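Long-range contacts in salmonella typhimurium DB7155 bacteriophage DET7 tailspike (Bacteriophage, PDB 2V5I), which serves as the receptor-binding tailspike of the phage and probably binds and hydrolyses the O-antigen of its Salmonella host: residues Ser369-Ile374 / Asn395-Ala400; Ser417-Leu422 / Ile431-Leu436; Asp384-Ile389 / Gly409-Ala414; His322-Ile327 / Gly344-Val349. All coordinates share one frame; numbering follows the deposited sequence.

Contact 1 (Ser369-Ile374 / Asn395-Ala400); sequences SNITVI and NGIRAA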
loop_
_atom_site.group_PDB
_atom_site.type_symbol
_atom_site.label_atom_id
_atom_site.label_comp_id
_atom_site.label_asym_id
_atom_site.label_seq_id
_atom_site.Cartn_x
_atom_site.Cartn_y
_atom_site.Cartn_z
ATOM N N SER A 369 -9.621 3.715 5.704
ATOM C CA SER A 369 -9.022 4.576 4.694
ATOM C C SER A 369 -8.337 3.709 3.636
ATOM O O SER A 369 -7.682 2.715 3.972
ATOM C CB SER A 369 -8.034 5.562 5.305
ATOM O OG SER A 369 -8.626 6.276 6.402
ATOM N N ASN A 370 -8.489 4.094 2.374
ATOM C CA ASN A 370 -7.757 3.487 1.262
ATOM C C ASN A 370 -8.105 2.009 1.116
ATOM O O ASN A 370 -7.287 1.113 1.298
ATOM C CB ASN A 370 -6.251 3.668 1.405
ATOM C CG ASN A 370 -5.534 3.504 0.101
ATOM O OD1 ASN A 370 -6.109 3.760 -0.965
ATOM N ND2 ASN A 370 -4.292 3.035 0.160
ATOM N N ILE A 371 -9.393 1.791 0.855
ATOM C CA ILE A 371 -10.055 0.453 0.824
ATOM C C ILE A 371 -10.414 0.102 -0.621
ATOM O O ILE A 371 -10.902 0.930 -1.374
ATOM C CB ILE A 371 -11.366 0.451 1.680
ATOM C CG1 ILE A 371 -11.122 0.956 3.115
ATOM C CG2 ILE A 371 -11.957 -0.943 1.753
ATOM C CD1 ILE A 371 -10.156 0.152 3.940
ATOM N N THR A 372 -10.207 -1.158 -0.985
ATOM C CA THR A 372 -10.664 -1.656 -2.308
ATOM C C THR A 372 -11.495 -2.888 -2.015
ATOM O O THR A 372 -11.013 -3.812 -1.335
ATOM C CB THR A 372 -9.438 -2.073 -3.180
ATOM O OG1 THR A 372 -8.618 -0.919 -3.466
ATOM C CG2 THR A 372 -9.848 -2.743 -4.465
ATOM N N VAL A 373 -12.767 -2.898 -2.423
ATOM C CA VAL A 373 -13.634 -4.084 -2.284
ATOM C C VAL A 373 -14.387 -4.211 -3.591
ATOM O O VAL A 373 -15.411 -3.535 -3.787
ATOM C CB VAL A 373 -14.636 -3.953 -1.103
ATOM C CG1 VAL A 373 -15.449 -5.221 -1.001
ATOM C CG2 VAL A 373 -13.947 -3.744 0.185
ATOM N N ILE A 374 -13.934 -5.116 -4.460
ATOM C CA ILE A 374 -14.399 -5.140 -5.839
ATOM C C ILE A 374 -14.707 -6.573 -6.276
ATOM O O ILE A 374 -14.048 -7.504 -5.831
ATOM C CB ILE A 374 -13.372 -4.519 -6.800
ATOM C CG1 ILE A 374 -12.066 -5.264 -6.799
ATOM C CG2 ILE A 374 -13.141 -3.027 -6.452
ATOM C CD1 ILE A 374 -11.081 -4.764 -7.755
ATOM N N ASN A 395 -12.719 6.852 4.021
ATOM C CA ASN A 395 -11.981 7.850 3.257
ATOM C C ASN A 395 -11.289 7.120 2.116
ATOM O O ASN A 395 -10.189 6.583 2.321
ATOM C CB ASN A 395 -10.805 8.414 4.093
ATOM C CG ASN A 395 -11.226 9.253 5.254
ATOM O OD1 ASN A 395 -12.057 10.134 5.105
ATOM N ND2 ASN A 395 -10.600 9.003 6.454
ATOM N N GLY A 396 -11.871 7.082 0.925
ATOM C CA GLY A 396 -11.232 6.512 -0.222
ATOM C C GLY A 396 -11.548 5.038 -0.341
ATOM O O GLY A 396 -11.019 4.217 0.403
ATOM N N ILE A 397 -12.458 4.705 -1.250
ATOM C CA ILE A 397 -12.930 3.332 -1.421
ATOM C C ILE A 397 -13.253 3.080 -2.889
ATOM O O ILE A 397 -14.042 3.778 -3.498
ATOM C CB ILE A 397 -14.115 2.983 -0.470
ATOM C CG1 ILE A 397 -14.615 1.553 -0.746
ATOM C CG2 ILE A 397 -15.260 4.030 -0.537
ATOM C CD1 ILE A 397 -15.476 0.976 0.354
ATOM N N ARG A 398 -12.651 2.010 -3.411
ATOM C CA ARG A 398 -12.917 1.534 -4.760
ATOM C C ARG A 398 -13.853 0.369 -4.610
ATOM O O ARG A 398 -13.549 -0.560 -3.871
ATOM C CB ARG A 398 -11.599 1.106 -5.408
ATOM C CG ARG A 398 -10.708 2.322 -5.635
ATOM C CD ARG A 398 -9.295 2.044 -5.660
ATOM N NE ARG A 398 -8.758 1.602 -4.380
ATOM C CZ ARG A 398 -8.112 2.349 -3.514
ATOM N NH1 ARG A 398 -7.962 3.648 -3.725
ATOM N NH2 ARG A 398 -7.622 1.769 -2.413
ATOM N N ALA A 399 -15.037 0.470 -5.229
ATOM C CA ALA A 399 -16.128 -0.467 -4.979
ATOM C C ALA A 399 -16.742 -1.084 -6.246
ATOM O O ALA A 399 -17.869 -1.573 -6.177
ATOM C CB ALA A 399 -17.222 0.193 -4.178
ATOM N N ALA A 400 -16.072 -1.048 -7.387
ATOM C CA ALA A 400 -16.577 -1.737 -8.593
ATOM C C ALA A 400 -15.425 -2.348 -9.386
ATOM O O ALA A 400 -14.437 -1.682 -9.650
ATOM C CB ALA A 400 -17.326 -0.774 -9.506
HETATM O O HOH W 1 -6.413 -0.601 -0.884
#

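Contact 2 (Ser417-Leu422 / Ile431-Leu436); sequences STISGL and ILVGNL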
loop_
_atom_site.group_PDB
_atom_site.type_symbol
_atom_site.label_atom_id
_atom_site.label_comp_id
_atom_site.label_asym_id
_atom_site.label_seq_id
_atom_site.Cartn_x
_atom_site.Cartn_y
_atom_site.Cartn_z
ATOM N N SER A 417 -22.842 5.827 8.330
ATOM C CA SER A 417 -21.476 6.232 8.043
ATOM C C SER A 417 -21.424 7.415 7.070
ATOM O O SER A 417 -22.352 7.600 6.282
ATOM C CB SER A 417 -20.725 5.060 7.445
ATOM O OG SER A 417 -20.610 4.009 8.418
ATOM N N THR A 418 -20.291 8.108 7.076
ATOM C CA THR A 418 -19.981 9.106 6.080
ATOM C C THR A 418 -18.860 8.568 5.204
ATOM O O THR A 418 -17.854 8.095 5.729
ATOM C CB THR A 418 -19.566 10.400 6.741
ATOM O OG1 THR A 418 -20.728 10.937 7.434
ATOM C CG2 THR A 418 -19.070 11.405 5.700
ATOM N N ILE A 419 -19.038 8.689 3.883
ATOM C CA ILE A 419 -18.105 8.173 2.906
ATOM C C ILE A 419 -17.663 9.295 1.987
ATOM O O ILE A 419 -18.472 10.116 1.570
ATOM C CB ILE A 419 -18.731 7.008 2.092
ATOM C CG1 ILE A 419 -19.140 5.886 3.087
ATOM C CG2 ILE A 419 -17.739 6.579 0.987
ATOM C CD1 ILE A 419 -19.564 4.663 2.449
ATOM N N SER A 420 -16.349 9.378 1.758
ATOM C CA SER A 420 -15.772 10.263 0.756
ATOM C C SER A 420 -14.854 9.470 -0.155
ATOM O O SER A 420 -14.319 8.452 0.246
ATOM C CB SER A 420 -14.913 11.360 1.388
ATOM O OG SER A 420 -15.632 12.062 2.367
ATOM N N GLY A 421 -14.681 9.939 -1.392
ATOM C CA GLY A 421 -13.679 9.343 -2.275
ATOM C C GLY A 421 -14.096 7.986 -2.808
ATOM O O GLY A 421 -13.259 7.092 -2.920
ATOM N N LEU A 422 -15.397 7.822 -3.079
ATOM C CA LEU A 422 -15.910 6.558 -3.656
ATOM C C LEU A 422 -15.646 6.540 -5.149
ATOM O O LEU A 422 -16.078 7.466 -5.854
ATOM C CB LEU A 422 -17.401 6.423 -3.367
ATOM C CG LEU A 422 -18.104 5.233 -3.960
ATOM C CD1 LEU A 422 -17.525 3.945 -3.469
ATOM C CD2 LEU A 422 -19.614 5.327 -3.588
ATOM N N ILE A 431 -26.452 1.984 -3.436
ATOM C CA ILE A 431 -25.727 2.529 -2.303
ATOM C C ILE A 431 -26.705 3.042 -1.273
ATOM O O ILE A 431 -27.653 3.747 -1.623
ATOM C CB ILE A 431 -24.920 3.750 -2.766
ATOM C CG1 ILE A 431 -23.858 3.361 -3.784
ATOM C CG2 ILE A 431 -24.301 4.462 -1.621
ATOM C CD1 ILE A 431 -23.317 4.572 -4.500
ATOM N N LEU A 432 -26.479 2.696 -0.017
ATOM C CA LEU A 432 -27.214 3.237 1.108
ATOM C C LEU A 432 -26.168 3.711 2.092
ATOM O O LEU A 432 -25.426 2.912 2.620
ATOM C CB LEU A 432 -28.087 2.148 1.747
ATOM C CG LEU A 432 -28.598 2.285 3.185
ATOM C CD1 LEU A 432 -29.716 3.300 3.273
ATOM C CD2 LEU A 432 -29.116 0.921 3.700
ATOM N N VAL A 433 -26.076 5.024 2.305
ATOM C CA VAL A 433 -25.105 5.598 3.222
ATOM C C VAL A 433 -25.716 6.708 4.035
ATOM O O VAL A 433 -26.705 7.298 3.597
ATOM C CB VAL A 433 -23.838 6.124 2.501
ATOM C CG1 VAL A 433 -23.060 4.980 1.896
ATOM C CG2 VAL A 433 -24.197 7.174 1.447
ATOM N N GLY A 434 -25.130 6.970 5.201
ATOM C CA GLY A 434 -25.488 8.136 6.016
ATOM C C GLY A 434 -25.302 9.441 5.246
ATOM O O GLY A 434 -26.213 10.249 5.137
ATOM N N ASN A 435 -24.099 9.636 4.728
ATOM C CA ASN A 435 -23.799 10.801 3.903
ATOM C C ASN A 435 -22.643 10.442 2.971
ATOM O O ASN A 435 -21.789 9.631 3.300
ATOM C CB ASN A 435 -23.367 12.006 4.696
ATOM C CG ASN A 435 -23.683 13.333 3.987
ATOM O OD1 ASN A 435 -24.186 13.353 2.832
ATOM N ND2 ASN A 435 -23.375 14.431 4.636
ATOM N N LEU A 436 -22.716 10.970 1.775
ATOM C CA LEU A 436 -21.633 10.824 0.780
ATOM C C LEU A 436 -21.168 12.252 0.502
ATOM O O LEU A 436 -21.993 13.094 0.150
ATOM C CB LEU A 436 -22.167 10.180 -0.499
ATOM C CG LEU A 436 -21.153 9.781 -1.557
ATOM C CD1 LEU A 436 -20.280 8.692 -1.040
ATOM C CD2 LEU A 436 -21.836 9.343 -2.830
HETATM O O HOH W 2 -22.116 13.749 7.345
#

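Contact 3 (Asp384-Ile389 / Gly409-Ala414); sequences DQIIII and GLVISA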
loop_
_atom_site.group_PDB
_atom_site.type_symbol
_atom_site.label_atom_id
_atom_site.label_comp_id
_atom_site.label_asym_id
_atom_site.label_seq_id
_atom_site.Cartn_x
_atom_site.Cartn_y
_atom_site.Cartn_z
ATOM N N ASP A 384 -25.325 -7.780 0.916
ATOM C CA ASP A 384 -24.677 -6.634 0.359
ATOM C C ASP A 384 -23.182 -6.903 0.243
ATOM O O ASP A 384 -22.658 -7.714 0.992
ATOM C CB ASP A 384 -24.922 -5.431 1.241
ATOM C CG ASP A 384 -26.425 -5.216 1.512
ATOM O OD1 ASP A 384 -27.224 -5.326 0.567
ATOM O OD2 ASP A 384 -26.794 -4.991 2.681
ATOM N N GLN A 385 -22.493 -6.182 -0.630
ATOM C CA GLN A 385 -21.051 -6.402 -0.833
ATOM C C GLN A 385 -20.216 -5.828 0.288
ATOM O O GLN A 385 -19.188 -6.428 0.678
ATOM C CB GLN A 385 -20.621 -5.863 -2.175
ATOM C CG GLN A 385 -21.235 -6.639 -3.371
ATOM C CD GLN A 385 -21.190 -5.895 -4.684
ATOM O OE1 GLN A 385 -20.199 -5.264 -5.041
ATOM N NE2 GLN A 385 -22.272 -5.990 -5.430
ATOM N N ILE A 386 -20.551 -4.601 0.717
ATOM C CA ILE A 386 -19.796 -3.878 1.703
ATOM C C ILE A 386 -20.826 -3.441 2.762
ATOM O O ILE A 386 -21.735 -2.681 2.446
ATOM C CB ILE A 386 -19.123 -2.640 1.051
ATOM C CG1 ILE A 386 -18.142 -3.048 -0.069
ATOM C CG2 ILE A 386 -18.465 -1.773 2.083
ATOM C CD1 ILE A 386 -17.871 -1.896 -1.080
ATOM N N ILE A 387 -20.674 -3.888 4.003
ATOM C CA ILE A 387 -21.627 -3.626 5.086
ATOM C C ILE A 387 -20.869 -3.013 6.254
ATOM O O ILE A 387 -19.839 -3.544 6.670
ATOM C CB ILE A 387 -22.237 -4.939 5.554
ATOM C CG1 ILE A 387 -23.046 -5.569 4.417
ATOM C CG2 ILE A 387 -23.070 -4.718 6.841
ATOM C CD1 ILE A 387 -23.021 -7.119 4.424
ATOM N N ILE A 388 -21.328 -1.847 6.718
ATOM C CA ILE A 388 -20.844 -1.228 7.932
ATOM C C ILE A 388 -22.087 -0.924 8.748
ATOM O O ILE A 388 -22.988 -0.266 8.267
ATOM C CB ILE A 388 -20.043 0.077 7.683
ATOM C CG1 ILE A 388 -18.862 -0.186 6.733
ATOM C CG2 ILE A 388 -19.570 0.667 9.004
ATOM C CD1 ILE A 388 -18.106 1.072 6.341
ATOM N N ILE A 389 -22.116 -1.349 10.013
ATOM C CA ILE A 389 -23.340 -1.223 10.824
ATOM C C ILE A 389 -23.445 0.099 11.561
ATOM O O ILE A 389 -24.493 0.738 11.522
ATOM C CB ILE A 389 -23.405 -2.351 11.873
ATOM C CG1 ILE A 389 -23.431 -3.703 11.187
ATOM C CG2 ILE A 389 -24.607 -2.158 12.809
ATOM C CD1 ILE A 389 -24.632 -3.959 10.266
ATOM N N GLY A 409 -28.872 -7.670 -3.520
ATOM C CA GLY A 409 -28.106 -6.867 -2.588
ATOM C C GLY A 409 -27.656 -5.520 -3.089
ATOM O O GLY A 409 -27.731 -5.218 -4.298
ATOM N N LEU A 410 -27.147 -4.736 -2.160
ATOM C CA LEU A 410 -26.531 -3.460 -2.459
ATOM C C LEU A 410 -25.010 -3.623 -2.647
ATOM O O LEU A 410 -24.413 -4.576 -2.151
ATOM C CB LEU A 410 -26.757 -2.476 -1.316
ATOM C CG LEU A 410 -28.224 -2.178 -0.967
ATOM C CD1 LEU A 410 -28.346 -1.466 0.370
ATOM C CD2 LEU A 410 -28.757 -1.327 -2.080
ATOM N N VAL A 411 -24.392 -2.629 -3.233
ATOM C CA VAL A 411 -22.932 -2.584 -3.270
ATOM C C VAL A 411 -22.457 -2.144 -1.880
ATOM O O VAL A 411 -21.586 -2.781 -1.300
ATOM C CB VAL A 411 -22.410 -1.663 -4.354
ATOM C CG1 VAL A 411 -20.874 -1.518 -4.288
ATOM C CG2 VAL A 411 -22.805 -2.182 -5.697
ATOM N N ILE A 412 -23.009 -1.024 -1.376
ATOM C CA ILE A 412 -22.670 -0.503 -0.067
ATOM C C ILE A 412 -23.933 -0.336 0.770
ATOM O O ILE A 412 -24.887 0.274 0.315
ATOM C CB ILE A 412 -22.011 0.905 -0.168
ATOM C CG1 ILE A 412 -20.649 0.770 -0.819
ATOM C CG2 ILE A 412 -21.843 1.552 1.248
ATOM C CD1 ILE A 412 -20.047 2.088 -1.283
ATOM N N SER A 413 -23.878 -0.846 1.996
ATOM C CA SER A 413 -24.886 -0.596 3.025
ATOM C C SER A 413 -24.171 -0.139 4.293
ATOM O O SER A 413 -23.629 -0.938 5.084
ATOM C CB SER A 413 -25.639 -1.885 3.274
ATOM O OG SER A 413 -26.555 -1.761 4.358
ATOM N N ALA A 414 -24.151 1.182 4.454
ATOM C CA ALA A 414 -23.471 1.861 5.555
ATOM C C ALA A 414 -24.295 3.045 6.024
ATOM O O ALA A 414 -23.892 4.200 5.944
ATOM C CB ALA A 414 -22.065 2.296 5.125
HETATM O O HOH W 3 -25.605 -2.093 7.076
#

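Contact 4 (His322-Ile327 / Gly344-Val349); sequences HLVDNI and GYVSNV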
loop_
_atom_site.group_PDB
_atom_site.type_symbol
_atom_site.label_atom_id
_atom_site.label_comp_id
_atom_site.label_asym_id
_atom_site.label_seq_id
_atom_site.Cartn_x
_atom_site.Cartn_y
_atom_site.Cartn_z
ATOM N N HIS A 322 -7.256 -3.599 16.979
ATOM C CA HIS A 322 -6.215 -4.255 16.190
ATOM C C HIS A 322 -5.602 -3.297 15.165
ATOM O O HIS A 322 -6.263 -2.393 14.674
ATOM C CB HIS A 322 -6.773 -5.506 15.518
ATOM C CG HIS A 322 -7.323 -6.493 16.501
ATOM N ND1 HIS A 322 -6.567 -7.010 17.526
ATOM C CD2 HIS A 322 -8.571 -7.058 16.632
ATOM C CE1 HIS A 322 -7.317 -7.812 18.275
ATOM N NE2 HIS A 322 -8.527 -7.878 17.739
ATOM N N LEU A 323 -4.321 -3.510 14.855
ATOM C CA LEU A 323 -3.620 -2.733 13.865
ATOM C C LEU A 323 -3.692 -3.512 12.541
ATOM O O LEU A 323 -2.960 -4.489 12.327
ATOM C CB LEU A 323 -2.166 -2.488 14.281
ATOM C CG LEU A 323 -1.270 -1.757 13.288
ATOM C CD1 LEU A 323 -1.849 -0.436 12.869
ATOM C CD2 LEU A 323 0.111 -1.557 13.945
ATOM N N VAL A 324 -4.602 -3.078 11.675
ATOM C CA VAL A 324 -4.935 -3.757 10.415
ATOM C C VAL A 324 -4.528 -2.878 9.260
ATOM O O VAL A 324 -5.059 -1.772 9.115
ATOM C CB VAL A 324 -6.468 -4.052 10.313
ATOM C CG1 VAL A 324 -6.812 -4.751 8.994
ATOM C CG2 VAL A 324 -6.901 -4.912 11.470
ATOM N N ASP A 325 -3.506 -3.320 8.509
ATOM C CA ASP A 325 -2.936 -2.533 7.393
ATOM C C ASP A 325 -2.273 -3.441 6.378
ATOM O O ASP A 325 -1.562 -4.371 6.715
ATOM C CB ASP A 325 -1.854 -1.553 7.944
ATOM C CG ASP A 325 -1.207 -0.703 6.861
ATOM O OD1 ASP A 325 -1.881 0.179 6.289
ATOM O OD2 ASP A 325 0.009 -0.888 6.587
ATOM N N ASN A 326 -2.544 -3.157 5.106
ATOM C CA ASN A 326 -1.921 -3.828 3.991
ATOM C C ASN A 326 -2.226 -5.326 3.968
ATOM O O ASN A 326 -1.351 -6.169 3.998
ATOM C CB ASN A 326 -0.404 -3.615 3.957
ATOM C CG ASN A 326 0.212 -4.181 2.710
ATOM O OD1 ASN A 326 -0.463 -4.294 1.694
ATOM N ND2 ASN A 326 1.504 -4.513 2.761
ATOM N N ILE A 327 -3.523 -5.617 3.937
ATOM C CA ILE A 327 -3.986 -7.006 3.824
ATOM C C ILE A 327 -4.749 -7.221 2.532
ATOM O O ILE A 327 -5.355 -6.305 2.001
ATOM C CB ILE A 327 -4.845 -7.425 5.063
ATOM C CG1 ILE A 327 -6.063 -6.543 5.286
ATOM C CG2 ILE A 327 -3.980 -7.448 6.320
ATOM C CD1 ILE A 327 -7.103 -7.131 6.135
ATOM N N GLY A 344 -10.781 2.910 16.683
ATOM C CA GLY A 344 -9.752 2.311 15.856
ATOM C C GLY A 344 -9.728 2.725 14.383
ATOM O O GLY A 344 -10.539 3.524 13.922
ATOM N N TYR A 345 -8.727 2.149 13.701
ATOM C CA TYR A 345 -8.347 2.481 12.311
ATOM C C TYR A 345 -8.130 1.216 11.508
ATOM O O TYR A 345 -7.597 0.219 12.034
ATOM C CB TYR A 345 -7.085 3.361 12.301
ATOM C CG TYR A 345 -7.340 4.719 12.935
ATOM C CD1 TYR A 345 -7.298 4.882 14.305
ATOM C CD2 TYR A 345 -7.761 5.797 12.194
ATOM C CE1 TYR A 345 -7.599 6.111 14.904
ATOM C CE2 TYR A 345 -8.040 7.027 12.774
ATOM C CZ TYR A 345 -8.048 7.135 14.179
ATOM O OH TYR A 345 -8.334 8.327 14.778
ATOM N N VAL A 346 -8.518 1.238 10.239
ATOM C CA VAL A 346 -8.257 0.139 9.301
ATOM C C VAL A 346 -7.771 0.837 8.025
ATOM O O VAL A 346 -8.343 1.841 7.623
ATOM C CB VAL A 346 -9.544 -0.605 8.981
ATOM C CG1 VAL A 346 -9.318 -1.623 7.906
ATOM C CG2 VAL A 346 -10.055 -1.247 10.210
ATOM N N SER A 347 -6.625 0.413 7.468
ATOM C CA SER A 347 -6.102 1.057 6.270
ATOM C C SER A 347 -5.521 0.081 5.265
ATOM O O SER A 347 -5.040 -0.995 5.599
ATOM C CB SER A 347 -4.961 2.050 6.600
ATOM O OG SER A 347 -3.959 1.429 7.421
ATOM N N ASN A 348 -5.630 0.464 4.000
ATOM C CA ASN A 348 -4.917 -0.216 2.960
ATOM C C ASN A 348 -5.325 -1.684 2.881
ATOM O O ASN A 348 -4.506 -2.611 3.010
ATOM C CB ASN A 348 -3.403 -0.026 3.115
ATOM C CG ASN A 348 -3.018 1.448 3.337
ATOM O OD1 ASN A 348 -3.627 2.383 2.773
ATOM N ND2 ASN A 348 -2.057 1.663 4.223
ATOM N N VAL A 349 -6.613 -1.881 2.636
ATOM C CA VAL A 349 -7.210 -3.208 2.547
ATOM C C VAL A 349 -7.613 -3.441 1.121
ATOM O O VAL A 349 -8.201 -2.565 0.524
ATOM C CB VAL A 349 -8.491 -3.236 3.451
ATOM C CG1 VAL A 349 -9.369 -4.448 3.177
ATOM C CG2 VAL A 349 -8.089 -3.208 4.922
HETATM O O HOH W 4 -7.236 0.096 15.414
HETATM O O HOH W 5 -8.988 -2.151 13.505
HETATM O O HOH W 6 -4.949 0.064 12.395
HETATM O O HOH W 7 -4.424 1.235 10.061
HETATM O O HOH W 8 -3.888 -4.024 0.367
#

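Contact 1 (Ser369-Ile374 / Asn395-Ala400)
R398 packs across T372 and N370 and makes the tight part of this contact. Its guanidinium takes the T372 hydroxyl side-on: NE lies 2.7 Å from T372 OG1, and NH2 is 3.1 Å from that same OG1, both bonds running in the guanidinium plane. A bend at chi3 (-67°) turns the group back toward the corner at N370, where NH2 donates to N370 OD1 at 2.9 Å. This second bond is also in the guanidinium plane, but the two flat groups stand 85° apart, and the arginine nitrogen therefore approaches OD1 from above the amide plane. The carbonyl oxygen of I371 sits over one guanidinium face. Beneath these side chains the backbones pair as parallel strands, with I371 N to G396 O at 3.0 Å and R398 N to I371 O at 2.9 Å. The segments are successive rungs of the right-handed parallel beta-helix of the P22 tailspike family, and both bend at equivalent corners, N370 and G396. N370 ND2 donates to N348 OD1 one rung earlier, a single asparagine-to-asparagine link between successive corners. Contact is looser elsewhere. On the opposite face of the sheet, I371 CB comes no closer than 4.2 Å to I397 CG1, while before the corner N395 ND2 makes a weak, long bond of 3.4 Å to S369 OG. Beside the arginine, a water donates to N370 O and weakly accepts from R398 NH2. N370 and R398 also pack against N370 of the third subunit.

Contact 2 (Ser417-Leu422 / Ile431-Leu436)
N435 and S417 open the pairing: N435 N donates to S417 O at 3.1 Å, and the chain answers with I419 N bonded to N435 O at 3.0 Å. These two bonds fix T418 opposite N435 in parallel register. The side chains of that pair lie alongside each other and point the same way, and a water joins their polar ends, accepting from N435 ND2 (3.1 Å) and lying hydrogen-bonded to T418 OG1. On the other face the contact is wholly apolar. L436 leans across I419 at a slant, its CD1 3.9 Å from I419 CG2. The CG1 branch of I419, set beside its backbone N (chi1 -59°), carries CD1 toward V433, whose side chain has two conformers, so that this contact is doubtful. L422 CD2 and I431 CD1 meet tip to tip at 3.9 Å between strands 417-422 and 431-433, whose directions differ by 121°. The chain turns a corner at G434, and strands 431-433 and 435-436 therefore belong to different faces. This is one of the last turns of the beta-helix: strand 393-398 lies beside 417-423 on its other side, I412 of strand 412-414 packs inside, and F449 of the second subunit and V440 of the third cover L436 and I431.

Contact 3 (Asp384-Ile389 / Gly409-Ala414)
Strands 386-388 and 412-414 run parallel, 1° apart with axes 4.8 Å from one another, joined by S413 N to I386 O (2.9 Å) and I388 N to S413 O (3.0 Å). At the entrance to the pair, D384 lies alongside L410, its carboxylate set beside its own backbone N (chi1 -53°). D384 OD1 takes the L410 amide at 2.8 Å in an almost straight bond, met on the anti side and somewhat out of the carboxylate plane. The other oxygen, OD2, comes to 3.4 Å from S413 CB. Q385 slants over V411, with its NE2 3.9 Å from V411 CG2; that nitrogen is bonded to Q405. Aliphatic side chains line up from rung to rung: I386 and I412 lie side by side, CD1 to CG1 at 3.9 Å, and I388 meets A414, CB to CB at 3.9 Å. On the face of I387 and S413, a water is hydrogen-bonded to S413 OG and only weakly to I388 O. Both strands belong to one face of the parallel beta-helix. Strand 357-364 lies beyond 386-388 and strand 431-433 beyond 412-414, while from across the interior A399 packs on I386, and I419 and L422 on I412.

Contact 4 (His322-Ile327 / Gly344-Val349)
D325 turns its carboxylate toward S347, and the hydroxyl of the serine donates to it. With CG anti to the backbone N (chi1 180°), the aspartate brings OD1 to 2.7 Å from S347 OG, which meets it on the anti side, tilted moderately from the carboxylate plane. N348 runs alongside D325 and points the same way, but their flat groups are turned 68° apart. Its ND2 is modelled so close to D325 OD1, with a bent geometry, that this weak second bond is doubtful; ND2 also bonds T350 of the second subunit. A water donates both to S347 OG and to V324 O, beside the backbone bond from S347 N to V324 O (3.2 Å). On the opposite face, aliphatic side chains sit over aliphatic ones: V324 CG1 lies 4.2 Å from V346 CG1, the two valines side by side and pointing the same way. I327 CG1 rests 3.9 Å from V349 CG2. Toward H322 and Y345 the strands separate, and waters take over from direct bonds; one donates to Y345 O at 2.7 Å and accepts from V324 N. Beyond the strands, N326 and N348 occupy successive corners with left-handed backbone angles. Aligned aliphatic side chains and asparagines at successive corners of this kind are characteristic of the right-handed parallel beta-helix.

Overall arrangement
Contact 4 comes first along the chain, contacts 1 and 3 bridge the same pair of turns on different faces, and contact 2 follows toward the C-terminal end of the beta-helix. Contacts 4, 1 and 2 run through hydrogen-bonded neighbouring strands that pass round the corners: 345-352 pairs with 371-374, and 393-398 with 417-423. Contact 3 packs against contact 1 across the interior, their centres about 12 Å apart; its strand 412-414 pairs with 431-433 of contact 2. Contacts 2 and 4 lie about 19 Å apart between centres and do not touch. Contacts 1, 2 and 4 also meet neighbouring subunits, placing their segments at the trimer interface.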